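Local atomic coordinates of endo-1,4-beta-xylanase (Bacteroides thetaiotaomicron VPI-5482, PDB entry 3KST), a protein that probably hydrolyses O-glycosidic bonds in xylan-type plant polysaccharides, as a calcium-binding member of glycoside hydrolase family 43. Residues S16-I24 and T298-K306. Residues are numbered along the deposited sequence; the frame is centred on the assembly and turned at random.
Sequences SVETNYLPI and TVIKPRVLK
The carbonyl oxygen of Val304 is gripped by two successive amides: Glu18 N lies 2.8 Å from Val304 O, and Thr19 N reaches the same oxygen by a longer but straighter bond. Both donors are tilted by about 20° from the carbonyl plane. One residue is thus paired with two on the other strand, the pattern of a classic beta bulge. In return, Val304 N donates to Thr19 O at 2.8 Å, and past the bulge Lys306 N bonds almost linearly (169°) to Ser16 O. The first modelled residues and the C-terminal strand are thereby paired antiparallel. In the five-bladed beta-propeller fold of family 43, strand 293-305 leaves the last blade, where it pairs with 279-287, and its end at 303-305 inserts between 17-19 and 60-69 of the first blade, consistent with closure of the ring. The Glu18 chain runs out alongside Val304, its CG turned opposite the main-chain N (chi1 -177°), and crosses Lys306 at about a right angle. Its OE1 forms a long salt bridge to Lys306 NZ (3.4 Å), while OE2 pairs with Arg63. Were this residue an alanine, Lys306 and Arg63 would probably lose the carboxylate they share, and Val304 CG1 a neighbour. On the sheet face shared by Thr19 and Val304, Thr19 CG2 packs 3.6 Å from Val304 CB, and Val304 CG2 is met by Leu22 CD1 and Pro23 CD. Further along, Leu22 CB presses on Pro302 CG at a tight 3.5 Å. Val17 CG2 touches both Arg303 NH1 and Leu305 CD2, the latter above one guanidinium face, offset toward its rim; Arg303 NE bonds to Asn60.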
loop_
_atom_site.group_PDB
_atom_site.type_symbol
_atom_site.label_atom_id
_atom_site.label_comp_id
_atom_site.label_asym_id
_atom_site.label_seq_id
_atom_site.Cartn_x
_atom_site.Cartn_y
_atom_site.Cartn_z
ATOM N N SER A 16 27.674 -8.510 -4.113
ATOM C CA SER A 16 27.917 -7.046 -4.197
ATOM C C SER A 16 26.630 -6.225 -4.111
ATOM O O SER A 16 25.550 -6.718 -4.421
ATOM C CB SER A 16 28.682 -6.697 -5.468
ATOM O OG SER A 16 27.975 -7.097 -6.614
ATOM N N VAL A 17 26.792 -4.962 -3.727
ATOM C CA VAL A 17 25.685 -4.053 -3.466
ATOM C C VAL A 17 25.246 -3.254 -4.703
ATOM O O VAL A 17 26.073 -2.637 -5.362
ATOM C CB VAL A 17 26.073 -3.045 -2.350
ATOM C CG1 VAL A 17 24.961 -2.026 -2.127
ATOM C CG2 VAL A 17 26.445 -3.764 -1.042
ATOM N N GLU A 18 23.951 -3.274 -5.023
ATOM C CA GLU A 18 23.409 -2.423 -6.105
ATOM C C GLU A 18 23.093 -1.060 -5.472
ATOM O O GLU A 18 23.473 0.004 -5.993
ATOM C CB GLU A 18 22.157 -3.049 -6.739
ATOM C CG GLU A 18 21.599 -2.257 -7.886
ATOM C CD GLU A 18 20.425 -2.952 -8.532
ATOM O OE1 GLU A 18 20.653 -3.930 -9.257
ATOM O OE2 GLU A 18 19.280 -2.493 -8.348
ATOM N N THR A 19 22.357 -1.097 -4.368
ATOM C CA THR A 19 22.036 0.109 -3.611
ATOM C C THR A 19 21.889 -0.218 -2.131
ATOM O O THR A 19 21.463 -1.321 -1.790
ATOM C CB THR A 19 20.754 0.787 -4.140
ATOM O OG1 THR A 19 20.457 1.943 -3.348
ATOM C CG2 THR A 19 19.563 -0.160 -4.100
ATOM N N ASN A 20 22.236 0.746 -1.269
ATOM C CA ASN A 20 22.049 0.607 0.199
ATOM C C ASN A 20 20.620 0.935 0.688
ATOM O O ASN A 20 20.406 1.156 1.869
ATOM C CB ASN A 20 23.103 1.455 0.963
ATOM C CG ASN A 20 24.515 0.883 0.840
ATOM O OD1 ASN A 20 24.715 -0.331 0.948
ATOM N ND2 ASN A 20 25.507 1.761 0.664
ATOM N N TYR A 21 19.648 0.968 -0.220
ATOM C CA TYR A 21 18.253 1.303 0.087
ATOM C C TYR A 21 17.364 0.384 -0.706
ATOM O O TYR A 21 17.841 -0.295 -1.602
ATOM C CB TYR A 21 17.952 2.733 -0.360
ATOM C CG TYR A 21 18.904 3.703 0.198
ATOM C CD1 TYR A 21 20.088 4.000 -0.482
ATOM C CD2 TYR A 21 18.679 4.296 1.456
ATOM C CE1 TYR A 21 21.021 4.866 0.069
ATOM C CE2 TYR A 21 19.606 5.171 2.007
ATOM C CZ TYR A 21 20.769 5.463 1.306
ATOM O OH TYR A 21 21.673 6.345 1.833
ATOM N N LEU A 22 16.081 0.361 -0.377
ATOM C CA LEU A 22 15.077 -0.333 -1.207
ATOM C C LEU A 22 14.380 0.843 -1.925
ATOM O O LEU A 22 13.516 1.517 -1.337
ATOM C CB LEU A 22 14.143 -1.188 -0.357
ATOM C CG LEU A 22 13.056 -1.872 -1.185
ATOM C CD1 LEU A 22 13.655 -2.649 -2.370
ATOM C CD2 LEU A 22 12.202 -2.765 -0.319
ATOM N N PRO A 23 14.746 1.090 -3.201
ATOM C CA PRO A 23 14.398 2.339 -3.840
ATOM C C PRO A 23 12.978 2.460 -4.398
ATOM O O PRO A 23 12.797 2.732 -5.594
ATOM C CB PRO A 23 15.475 2.441 -4.923
ATOM C CG PRO A 23 15.641 1.056 -5.366
ATOM C CD PRO A 23 15.514 0.219 -4.135
ATOM N N ILE A 24 11.987 2.309 -3.529
ATOM C CA ILE A 24 10.555 2.466 -3.911
ATOM C C ILE A 24 9.809 3.314 -2.878
ATOM O O ILE A 24 10.228 3.419 -1.709
ATOM C CB ILE A 24 9.804 1.105 -4.042
ATOM C CG1 ILE A 24 9.860 0.291 -2.718
ATOM C CG2 ILE A 24 10.389 0.270 -5.197
ATOM C CD1 ILE A 24 9.187 -1.081 -2.749
ATOM N N THR A 298 13.081 -1.223 16.155
ATOM C CA THR A 298 14.235 -0.727 15.431
ATOM C C THR A 298 13.953 -0.906 13.939
ATOM O O THR A 298 13.527 -1.980 13.517
ATOM C CB THR A 298 15.525 -1.494 15.799
ATOM O OG1 THR A 298 15.671 -1.551 17.237
ATOM C CG2 THR A 298 16.770 -0.828 15.171
ATOM N N VAL A 299 14.148 0.163 13.177
ATOM C CA VAL A 299 14.006 0.141 11.712
ATOM C C VAL A 299 14.987 -0.812 10.987
ATOM O O VAL A 299 16.198 -0.744 11.214
ATOM C CB VAL A 299 14.190 1.587 11.136
ATOM C CG1 VAL A 299 14.431 1.574 9.648
ATOM C CG2 VAL A 299 12.977 2.503 11.477
ATOM N N ILE A 300 14.453 -1.718 10.154
ATOM C CA ILE A 300 15.288 -2.524 9.240
ATOM C C ILE A 300 15.529 -1.609 8.037
ATOM O O ILE A 300 14.551 -1.155 7.414
ATOM C CB ILE A 300 14.590 -3.802 8.734
ATOM C CG1 ILE A 300 14.236 -4.754 9.886
ATOM C CG2 ILE A 300 15.464 -4.507 7.662
ATOM C CD1 ILE A 300 13.451 -5.988 9.443
ATOM N N LYS A 301 16.802 -1.386 7.710
ATOM C CA LYS A 301 17.225 -0.549 6.584
ATOM C C LYS A 301 17.558 -1.520 5.474
ATOM O O LYS A 301 18.676 -2.042 5.452
ATOM C CB LYS A 301 18.464 0.270 6.944
ATOM C CG LYS A 301 18.205 1.390 7.924
ATOM C CD LYS A 301 19.451 2.252 8.077
ATOM C CE LYS A 301 19.192 3.412 9.007
ATOM N NZ LYS A 301 20.458 4.111 9.317
ATOM N N PRO A 302 16.594 -1.804 4.570
ATOM C CA PRO A 302 16.901 -2.791 3.532
ATOM C C PRO A 302 17.892 -2.287 2.466
ATOM O O PRO A 302 18.108 -1.083 2.301
ATOM C CB PRO A 302 15.517 -3.084 2.932
ATOM C CG PRO A 302 14.852 -1.764 2.976
ATOM C CD PRO A 302 15.287 -1.163 4.315
ATOM N N ARG A 303 18.510 -3.216 1.752
ATOM C CA ARG A 303 19.430 -2.872 0.643
ATOM C C ARG A 303 19.175 -3.851 -0.478
ATOM O O ARG A 303 18.586 -4.912 -0.226
ATOM C CB ARG A 303 20.890 -2.940 1.099
ATOM C CG ARG A 303 21.283 -4.277 1.694
ATOM C CD ARG A 303 22.749 -4.324 2.033
ATOM N NE ARG A 303 23.167 -5.702 2.300
ATOM C CZ ARG A 303 24.438 -6.123 2.384
ATOM N NH1 ARG A 303 25.485 -5.291 2.239
ATOM N NH2 ARG A 303 24.670 -7.414 2.618
ATOM N N VAL A 304 19.667 -3.527 -1.677
ATOM C CA VAL A 304 19.489 -4.396 -2.849
ATOM C C VAL A 304 20.840 -4.886 -3.306
ATOM O O VAL A 304 21.766 -4.076 -3.463
ATOM C CB VAL A 304 18.788 -3.688 -4.012
ATOM C CG1 VAL A 304 18.649 -4.661 -5.190
ATOM C CG2 VAL A 304 17.414 -3.196 -3.575
ATOM N N LEU A 305 20.928 -6.205 -3.509
ATOM C CA LEU A 305 22.132 -6.901 -3.946
ATOM C C LEU A 305 21.959 -7.507 -5.330
ATOM O O LEU A 305 20.833 -7.765 -5.772
ATOM C CB LEU A 305 22.435 -8.046 -2.973
ATOM C CG LEU A 305 22.504 -7.693 -1.489
ATOM C CD1 LEU A 305 22.806 -8.945 -0.660
ATOM C CD2 LEU A 305 23.518 -6.554 -1.198
ATOM N N LYS A 306 23.087 -7.763 -5.987
ATOM C CA LYS A 306 23.116 -8.440 -7.297
ATOM C C LYS A 306 24.162 -9.560 -7.367
ATOM O O LYS A 306 24.827 -9.878 -6.370
ATOM C CB LYS A 306 23.342 -7.423 -8.389
ATOM C CG LYS A 306 24.613 -6.582 -8.250
ATOM C CD LYS A 306 24.790 -5.656 -9.473
ATOM C CE LYS A 306 23.786 -4.516 -9.498
ATOM N NZ LYS A 306 23.718 -3.750 -10.782
ATOM O OXT LYS A 306 24.355 -10.176 -8.433
HETATM O O HOH W 1 25.412 -9.921 -3.819
HETATM O O HOH W 2 20.892 -0.586 3.984
HETATM O O HOH W 3 25.522 -2.420 2.485
#